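Local atomic coordinates of succinate-semialdehyde dehydrogenase (Streptococcus pyogenes MGAS1882, PDB entry 4OGD), a protein that probably oxidises succinic semialdehyde to succinate with NADP+ as the hydride acceptor, as an enzyme of the aldehyde dehydrogenase family. Residues K225-L230 and F443-N448; A235-D240 and R268-D273. All blocks are in the same frame, centred on the assembly; numbering follows the deposited sequence.

Contact 1 (K225-L230 and F443-N448); sequences KTTLEL and FTSFVN
Just ahead of Ser445, whose carbonyl takes the Lys225 ammonium, Thr444 O holds a water: the water donates to Thr444 O at 2.8 Å and accepts a weak bond from Lys225 NZ. The same Thr444 O receives the backbone N-H of Val447 at 3.2 Å, closing a type I beta turn from Thr444 to Val447. Ser445, the first inner residue of this turn, offers its carbonyl directly to the lysine, with Lys225 NZ 2.9 Å from Ser445 O and tilted 31° out of the carbonyl plane. Lys225 spans the distance with an extended chain, its CG anti to the backbone N (chi1 -167°). Ser445 also lays its short side chain against the strand, OG lying 3.8 Å from the methyl Thr227 CG2. Strand 225-229 belongs to the Rossmann-like sheet of the aldehyde dehydrogenase fold, between strands 200-206 and 433-434, and the turn packs beside it just before strand 448-455. Phe446 follows, sending its ring end toward the strand: CE1 comes 3.6 Å from Lys225 O, which sits at the ring edge near its plane, while CZ approaches Thr227 OG1 obliquely at 4.0 Å. A flat, apolar side chain suits this buried position, where Cys204 and Asn145 also touch it; the backbone O of Phe446 accepts hydrogen bonds from Thr122 OG1 and Asn150 ND2.

Contact 2 (A235-D240 and R268-D273); sequences AFIILD and RFIVLD
Phe236 N donates a hydrogen bond to Arg268 O, at 2.8 Å the shortest direct bond between the two strands. Phe236 O then accepts from Ile270 N, and Ile270 O lies 3.0 Å from Ile238 N in a nearly straight bond (N-H...O 178°). This alternation is that of parallel strands, whose N-to-C directions over these short segments differ by 20°. Beyond Ile238 the direct bonding gives way to a water, which donates to Ile238 O and accepts from Leu272 N.

On one face of the sheet the two phenylalanines lie side by side. The edge of Phe269 turns to the face of Phe236 in a T-shaped stack, centroids 5.0 Å apart and planes at 62°; CE1 of Phe269 stands 3.5 Å above the Phe236 ring, off toward its rim. Large rings suit this face because helices 244-256 and 276-288 cover it, with Leu247 on Phe236 and both Leu251 and Leu283 on Phe269. On the other face Ala235 is small enough for Arg268 to fold beside it: the arginine bends at chi3 and lays one face of its guanidinium over Ala235 CB, its nitrogens bonded to the carbonyls of Asp233, Val380 and Ala381. Ile270, with an extended CG1 branch, brings CD1 to 3.6 Å from Ala235 CB. At the far end Leu272 CD1 reaches the backbone of Asp240, 3.6 Å from its N.

Together with helix 244-256, the two adjacent strands form a beta-alpha-beta crossover unit, the building element of alpha/beta domains such as this one.

Contact 2 is nested along the chain within the long loop that contact 1 closes: strand 225-229 leads directly to strand 235-238, strand 268-272 comes next, and 443-448 returns near the C-terminus. Yet the centres lie 33 Å apart and the nearest atoms about 12 Å, so the two do not touch. Strand 225-229 lies in the mixed sheet holding 124-128 and 200-206, with 443-448 packed against it; both strands of contact 2 lie in the sheet holding 365-371 and 391-393. The short link 230-234 thus carries the chain between sheets, consistent with the cofactor-binding and catalytic domains of aldehyde dehydrogenases. Contact 1 also touches the second subunit, whereas no other chain reaches contact 2.

Contact 1 (K225-L230 and F443-N448)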
ATOM      1  N   LYS A 225       0.657   5.942   4.182  1.00  6.59           N
ATOM      2  CA  LYS A 225       0.331   4.999   3.108  1.00  8.25           C
ATOM      3  C   LYS A 225       0.172   5.737   1.782  1.00  8.18           C
ATOM      4  O   LYS A 225      -0.330   6.869   1.740  1.00  8.94           O
ATOM      5  CB  LYS A 225      -0.976   4.279   3.454  1.00  9.49           C
ATOM      6  CG  LYS A 225      -1.298   3.051   2.608  1.00 11.17           C
ATOM      7  CD  LYS A 225      -2.641   2.475   3.035  1.00 11.26           C
ATOM      8  CE  LYS A 225      -2.804   1.042   2.561  1.00 13.88           C
ATOM      9  NZ  LYS A 225      -4.062   0.428   3.078  1.00 15.46           N
ATOM     10  N   THR A 226       0.616   5.105   0.695  1.00 10.20           N
ATOM     11  CA  THR A 226       0.436   5.675  -0.635  1.00  7.84           C
ATOM     12  C   THR A 226      -0.152   4.683  -1.620  1.00  7.74           C
ATOM     13  O   THR A 226      -0.045   3.467  -1.441  1.00  8.91           O
ATOM     14  CB  THR A 226       1.763   6.131  -1.250  1.00  7.45           C
ATOM     15  OG1 THR A 226       2.712   5.056  -1.177  1.00 11.28           O
ATOM     16  CG2 THR A 226       2.310   7.344  -0.518  1.00  8.35           C
ATOM     17  N   THR A 227      -0.774   5.227  -2.663  1.00  5.33           N
ATOM     18  CA  THR A 227      -0.953   4.500  -3.916  1.00  6.49           C
ATOM     19  C   THR A 227      -0.327   5.367  -4.999  1.00  6.14           C
ATOM     20  O   THR A 227      -0.361   6.602  -4.909  1.00  6.80           O
ATOM     21  CB  THR A 227      -2.428   4.267  -4.257  1.00  6.81           C
ATOM     22  OG1 THR A 227      -3.114   5.527  -4.300  1.00  7.83           O
ATOM     23  CG2 THR A 227      -3.074   3.353  -3.227  1.00  9.44           C
ATOM     24  N   LEU A 228       0.252   4.728  -6.011  1.00  6.36           N
ATOM     25  CA  LEU A 228       0.894   5.446  -7.109  1.00  6.17           C
ATOM     26  C   LEU A 228       0.390   4.934  -8.449  1.00  6.90           C
ATOM     27  O   LEU A 228       0.508   3.747  -8.757  1.00  7.35           O
ATOM     28  CB  LEU A 228       2.416   5.268  -7.070  1.00  6.10           C
ATOM     29  CG  LEU A 228       3.178   5.833  -5.873  1.00  6.36           C
ATOM     30  CD1 LEU A 228       4.665   5.588  -6.054  1.00  8.04           C
ATOM     31  CD2 LEU A 228       2.890   7.320  -5.689  1.00  6.76           C
ATOM     32  N   GLU A 229      -0.139   5.853  -9.251  1.00  6.27           N
ATOM     33  CA  GLU A 229      -0.592   5.558 -10.604  1.00  6.96           C
ATOM     34  C   GLU A 229       0.282   6.361 -11.546  1.00  6.97           C
ATOM     35  O   GLU A 229       0.118   7.579 -11.682  1.00  6.37           O
ATOM     36  CB  GLU A 229      -2.064   5.951 -10.764  1.00  7.02           C
ATOM     37  CG  GLU A 229      -3.031   5.133  -9.913  1.00  8.02           C
ATOM     38  CD  GLU A 229      -3.478   3.841 -10.573  1.00  8.63           C
ATOM     39  OE1 GLU A 229      -3.091   3.575 -11.740  1.00  7.84           O
ATOM     40  OE2 GLU A 229      -4.228   3.074  -9.910  1.00  7.85           O
ATOM     41  N   LEU A 230       1.248   5.690 -12.167  1.00  7.17           N
ATOM     42  CA  LEU A 230       2.280   6.399 -12.916  1.00  6.03           C
ATOM     43  C   LEU A 230       2.200   6.140 -14.419  1.00  7.44           C
ATOM     44  O   LEU A 230       1.148   5.762 -14.945  1.00  9.44           O
ATOM     45  CB  LEU A 230       3.661   6.047 -12.356  1.00  6.07           C
ATOM     46  CG  LEU A 230       3.757   6.167 -10.827  1.00  7.21           C
ATOM     47  CD1 LEU A 230       5.150   5.743 -10.353  1.00  6.07           C
ATOM     48  CD2 LEU A 230       3.432   7.601 -10.359  1.00  8.70           C
ATOM     49  N   PHE A 443     -11.692   0.858  -3.690  1.00  7.48           N
ATOM     50  CA  PHE A 443     -12.469   1.398  -2.583  1.00  7.48           C
ATOM     51  C   PHE A 443     -11.716   1.332  -1.250  1.00  8.39           C
ATOM     52  O   PHE A 443     -11.943   2.163  -0.369  1.00  9.07           O
ATOM     53  CB  PHE A 443     -13.818   0.669  -2.465  1.00  8.78           C
ATOM     54  CG  PHE A 443     -14.743   1.273  -1.456  1.00 10.01           C
ATOM     55  CD1 PHE A 443     -15.436   2.435  -1.754  1.00 11.00           C
ATOM     56  CD2 PHE A 443     -14.910   0.686  -0.212  1.00  9.83           C
ATOM     57  CE1 PHE A 443     -16.286   3.003  -0.834  1.00  8.39           C
ATOM     58  CE2 PHE A 443     -15.760   1.249   0.726  1.00 10.84           C
ATOM     59  CZ  PHE A 443     -16.448   2.412   0.411  1.00 10.31           C
ATOM     60  N   THR A 444     -10.824   0.358  -1.093  1.00  8.10           N
ATOM     61  CA  THR A 444     -10.260   0.085   0.235  1.00  6.56           C
ATOM     62  C   THR A 444      -8.869   0.653   0.505  1.00  8.08           C
ATOM     63  O   THR A 444      -8.311   0.414   1.573  1.00  8.84           O
ATOM     64  CB  THR A 444     -10.239  -1.414   0.530  1.00 10.80           C
ATOM     65  OG1 THR A 444      -9.601  -2.086  -0.556  1.00 12.19           O
ATOM     66  CG2 THR A 444     -11.661  -1.949   0.704  1.00 13.55           C
ATOM     67  N   SER A 445      -8.321   1.418  -0.434  1.00  7.88           N
ATOM     68  CA  SER A 445      -6.933   1.860  -0.316  1.00  7.80           C
ATOM     69  C   SER A 445      -6.646   2.601   0.978  1.00  7.38           C
ATOM     70  O   SER A 445      -5.602   2.380   1.596  1.00  8.76           O
ATOM     71  CB  SER A 445      -6.542   2.745  -1.493  1.00  9.74           C
ATOM     72  OG  SER A 445      -6.646   2.018  -2.697  1.00 11.24           O
ATOM     73  N   PHE A 446      -7.566   3.470   1.385  1.00  7.19           N
ATOM     74  CA  PHE A 446      -7.370   4.254   2.600  1.00  6.58           C
ATOM     75  C   PHE A 446      -8.450   4.004   3.644  1.00  5.21           C
ATOM     76  O   PHE A 446      -8.829   4.899   4.416  1.00  7.63           O
ATOM     77  CB  PHE A 446      -7.193   5.736   2.253  1.00  6.66           C
ATOM     78  CG  PHE A 446      -6.064   5.981   1.291  1.00  7.54           C
ATOM     79  CD1 PHE A 446      -4.746   5.922   1.725  1.00  7.22           C
ATOM     80  CD2 PHE A 446      -6.318   6.219  -0.053  1.00  7.79           C
ATOM     81  CE1 PHE A 446      -3.705   6.131   0.852  1.00  7.58           C
ATOM     82  CE2 PHE A 446      -5.277   6.428  -0.948  1.00 11.11           C
ATOM     83  CZ  PHE A 446      -3.964   6.379  -0.496  1.00  8.38           C
ATOM     84  N   VAL A 447      -8.932   2.766   3.673  1.00  5.57           N
ATOM     85  CA  VAL A 447      -9.854   2.357   4.725  1.00  8.30           C
ATOM     86  C   VAL A 447      -9.117   1.561   5.782  1.00  6.63           C
ATOM     87  O   VAL A 447      -8.136   0.863   5.492  1.00  8.95           O
ATOM     88  CB  VAL A 447     -11.053   1.526   4.197  1.00  9.07           C
ATOM     89  CG1 VAL A 447     -11.685   2.187   2.978  1.00  6.97           C
ATOM     90  CG2 VAL A 447     -10.648   0.103   3.908  1.00 14.02           C
ATOM     91  N   ASN A 448      -9.588   1.694   7.015  1.00  6.53           N
ATOM     92  CA  ASN A 448      -9.091   0.914   8.128  1.00  6.84           C
ATOM     93  C   ASN A 448      -9.906  -0.361   8.146  1.00  7.06           C
ATOM     94  O   ASN A 448     -11.108  -0.344   8.444  1.00  6.88           O
ATOM     95  CB  ASN A 448      -9.284   1.704   9.432  1.00  6.47           C
ATOM     96  CG  ASN A 448      -9.046   0.866  10.676  1.00  7.81           C
ATOM     97  OD1 ASN A 448      -8.534  -0.251  10.599  1.00  6.41           O
ATOM     98  ND2 ASN A 448      -9.415   1.413  11.838  1.00  6.07           N
TER
HETATM   99  O   HOH W   1      -6.376  -1.199   2.746  1.00 16.41           O

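Contact 2 (A235-D240 and R268-D273)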
ATOM      1  N   ALA A 235       2.909  -2.321 -24.263  1.00  7.65           N
ATOM      2  CA  ALA A 235       3.112  -3.106 -25.476  1.00  7.97           C
ATOM      3  C   ALA A 235       1.767  -3.525 -26.080  1.00  8.18           C
ATOM      4  O   ALA A 235       0.925  -4.125 -25.399  1.00  8.73           O
ATOM      5  CB  ALA A 235       3.961  -4.320 -25.177  1.00  8.31           C
ATOM      6  N   PHE A 236       1.587  -3.203 -27.361  1.00  8.08           N
ATOM      7  CA  PHE A 236       0.421  -3.580 -28.149  1.00  8.32           C
ATOM      8  C   PHE A 236       0.960  -4.680 -29.062  1.00  8.84           C
ATOM      9  O   PHE A 236       1.691  -4.397 -30.013  1.00  9.40           O
ATOM     10  CB  PHE A 236      -0.041  -2.332 -28.928  1.00  7.61           C
ATOM     11  CG  PHE A 236      -1.310  -2.502 -29.751  1.00  7.59           C
ATOM     12  CD1 PHE A 236      -1.347  -3.341 -30.857  1.00 10.64           C
ATOM     13  CD2 PHE A 236      -2.439  -1.733 -29.466  1.00  9.36           C
ATOM     14  CE1 PHE A 236      -2.503  -3.455 -31.637  1.00 10.15           C
ATOM     15  CE2 PHE A 236      -3.597  -1.833 -30.234  1.00  9.72           C
ATOM     16  CZ  PHE A 236      -3.634  -2.690 -31.321  1.00  9.72           C
ATOM     17  N   ILE A 237       0.634  -5.933 -28.737  1.00  7.72           N
ATOM     18  CA  ILE A 237       1.269  -7.097 -29.361  1.00  7.92           C
ATOM     19  C   ILE A 237       0.350  -7.723 -30.407  1.00  7.48           C
ATOM     20  O   ILE A 237      -0.757  -8.173 -30.093  1.00  9.27           O
ATOM     21  CB  ILE A 237       1.617  -8.162 -28.314  1.00  9.16           C
ATOM     22  CG1 ILE A 237       2.385  -7.544 -27.140  1.00  9.52           C
ATOM     23  CG2 ILE A 237       2.421  -9.292 -28.954  1.00 10.83           C
ATOM     24  CD1 ILE A 237       2.665  -8.528 -26.008  1.00 10.02           C
ATOM     25  N   ILE A 238       0.814  -7.737 -31.651  1.00  7.93           N
ATOM     26  CA  ILE A 238       0.033  -8.267 -32.761  1.00  8.68           C
ATOM     27  C   ILE A 238       0.436  -9.716 -33.027  1.00 11.25           C
ATOM     28  O   ILE A 238       1.510  -9.977 -33.574  1.00 11.33           O
ATOM     29  CB  ILE A 238       0.239  -7.406 -34.018  1.00  8.97           C
ATOM     30  CG1 ILE A 238      -0.107  -5.948 -33.715  1.00 12.53           C
ATOM     31  CG2 ILE A 238      -0.602  -7.923 -35.183  1.00 10.84           C
ATOM     32  CD1 ILE A 238       0.182  -5.019 -34.856  1.00 17.75           C
ATOM     33  N   LEU A 239      -0.412 -10.655 -32.617  1.00  8.53           N
ATOM     34  CA  LEU A 239      -0.097 -12.077 -32.761  1.00 10.09           C
ATOM     35  C   LEU A 239      -0.291 -12.566 -34.189  1.00 12.01           C
ATOM     36  O   LEU A 239      -0.833 -11.853 -35.048  1.00 12.87           O
ATOM     37  CB  LEU A 239      -0.926 -12.929 -31.791  1.00 12.37           C
ATOM     38  CG  LEU A 239      -0.762 -12.579 -30.312  1.00 12.16           C
ATOM     39  CD1 LEU A 239      -1.431 -13.616 -29.429  1.00  9.64           C
ATOM     40  CD2 LEU A 239       0.709 -12.465 -29.971  1.00 13.36           C
ATOM     41  N   ASP A 240       0.158 -13.793 -34.437  1.00 12.44           N
ATOM     42  CA  ASP A 240       0.139 -14.354 -35.786  1.00 11.60           C
ATOM     43  C   ASP A 240      -1.263 -14.608 -36.342  1.00 15.82           C
ATOM     44  O   ASP A 240      -1.428 -14.867 -37.537  1.00 18.02           O
ATOM     45  CB  ASP A 240       1.007 -15.626 -35.858  1.00 11.93           C
ATOM     46  CG  ASP A 240       0.542 -16.729 -34.908  1.00 18.80           C
ATOM     47  OD1 ASP A 240      -0.498 -16.581 -34.236  1.00 18.39           O
ATOM     48  OD2 ASP A 240       1.228 -17.770 -34.836  1.00 20.17           O
ATOM     49  N   ARG A 268       4.331   0.971 -27.540  1.00  7.65           N
ATOM     50  CA  ARG A 268       5.237   0.048 -28.236  1.00  7.35           C
ATOM     51  C   ARG A 268       4.434  -0.985 -29.000  1.00  8.70           C
ATOM     52  O   ARG A 268       3.899  -1.920 -28.410  1.00  9.11           O
ATOM     53  CB  ARG A 268       6.186  -0.663 -27.253  1.00  8.19           C
ATOM     54  CG  ARG A 268       7.129   0.259 -26.473  1.00  8.30           C
ATOM     55  CD  ARG A 268       8.061  -0.554 -25.553  1.00  8.24           C
ATOM     56  NE  ARG A 268       7.293  -1.186 -24.483  1.00  6.64           N
ATOM     57  CZ  ARG A 268       7.532  -2.397 -23.994  1.00  9.08           C
ATOM     58  NH1 ARG A 268       8.538  -3.131 -24.461  1.00  9.16           N
ATOM     59  NH2 ARG A 268       6.755  -2.877 -23.036  1.00  6.75           N
ATOM     60  N   PHE A 269       4.350  -0.823 -30.315  1.00  7.77           N
ATOM     61  CA  PHE A 269       3.721  -1.835 -31.136  1.00  9.15           C
ATOM     62  C   PHE A 269       4.728  -2.938 -31.381  1.00  9.19           C
ATOM     63  O   PHE A 269       5.820  -2.678 -31.872  1.00 10.74           O
ATOM     64  CB  PHE A 269       3.266  -1.238 -32.466  1.00  8.28           C
ATOM     65  CG  PHE A 269       2.091  -0.311 -32.337  1.00  9.61           C
ATOM     66  CD1 PHE A 269       0.821  -0.816 -32.082  1.00  8.86           C
ATOM     67  CD2 PHE A 269       2.252   1.063 -32.467  1.00  9.64           C
ATOM     68  CE1 PHE A 269      -0.278   0.033 -31.967  1.00  9.22           C
ATOM     69  CE2 PHE A 269       1.148   1.926 -32.345  1.00  9.42           C
ATOM     70  CZ  PHE A 269      -0.113   1.405 -32.097  1.00  9.33           C
ATOM     71  N   ILE A 270       4.373  -4.161 -31.019  1.00  8.50           N
ATOM     72  CA  ILE A 270       5.280  -5.286 -31.203  1.00  8.85           C
ATOM     73  C   ILE A 270       4.720  -6.181 -32.308  1.00  9.06           C
ATOM     74  O   ILE A 270       3.616  -6.705 -32.186  1.00  9.98           O
ATOM     75  CB  ILE A 270       5.464  -6.036 -29.879  1.00  7.58           C
ATOM     76  CG1 ILE A 270       6.062  -5.081 -28.836  1.00  8.75           C
ATOM     77  CG2 ILE A 270       6.375  -7.232 -30.059  1.00 10.10           C
ATOM     78  CD1 ILE A 270       6.311  -5.734 -27.486  1.00 11.62           C
ATOM     79  N   VAL A 271       5.473  -6.316 -33.398  1.00  9.86           N
ATOM     80  CA  VAL A 271       4.965  -6.959 -34.607  1.00  8.42           C
ATOM     81  C   VAL A 271       5.934  -8.032 -35.104  1.00 10.01           C
ATOM     82  O   VAL A 271       7.151  -7.865 -35.040  1.00 11.14           O
ATOM     83  CB  VAL A 271       4.673  -5.908 -35.707  1.00 13.52           C
ATOM     84  CG1 VAL A 271       5.940  -5.215 -36.148  1.00 14.59           C
ATOM     85  CG2 VAL A 271       3.992  -6.544 -36.893  1.00 12.65           C
ATOM     86  N   LEU A 272       5.383  -9.147 -35.569  1.00 10.76           N
ATOM     87  CA  LEU A 272       6.191 -10.243 -36.093  1.00 10.17           C
ATOM     88  C   LEU A 272       6.840  -9.863 -37.431  1.00 10.98           C
ATOM     89  O   LEU A 272       6.276  -9.081 -38.196  1.00 10.54           O
ATOM     90  CB  LEU A 272       5.329 -11.503 -36.209  1.00 10.01           C
ATOM     91  CG  LEU A 272       4.824 -11.978 -34.846  1.00  9.53           C
ATOM     92  CD1 LEU A 272       3.598 -12.858 -34.955  1.00 11.42           C
ATOM     93  CD2 LEU A 272       5.930 -12.727 -34.133  1.00 12.69           C
ATOM     94  N   ASP A 273       8.026 -10.411 -37.702  1.00 12.12           N
ATOM     95  CA  ASP A 273       8.796 -10.065 -38.900  1.00 11.45           C
ATOM     96  C   ASP A 273       7.963 -10.135 -40.183  1.00 10.84           C
ATOM     97  O   ASP A 273       8.028  -9.243 -41.031  1.00 13.05           O
ATOM     98  CB  ASP A 273      10.018 -10.984 -39.022  1.00 11.26           C
ATOM     99  CG  ASP A 273      10.871 -10.659 -40.231  1.00 13.17           C
ATOM    100  OD1 ASP A 273      11.694  -9.724 -40.143  1.00 16.74           O
ATOM    101  OD2 ASP A 273      10.719 -11.334 -41.274  1.00 18.14           O
TER
HETATM  102  O   HOH W   2       2.556  -9.406 -36.017  1.00 10.06           O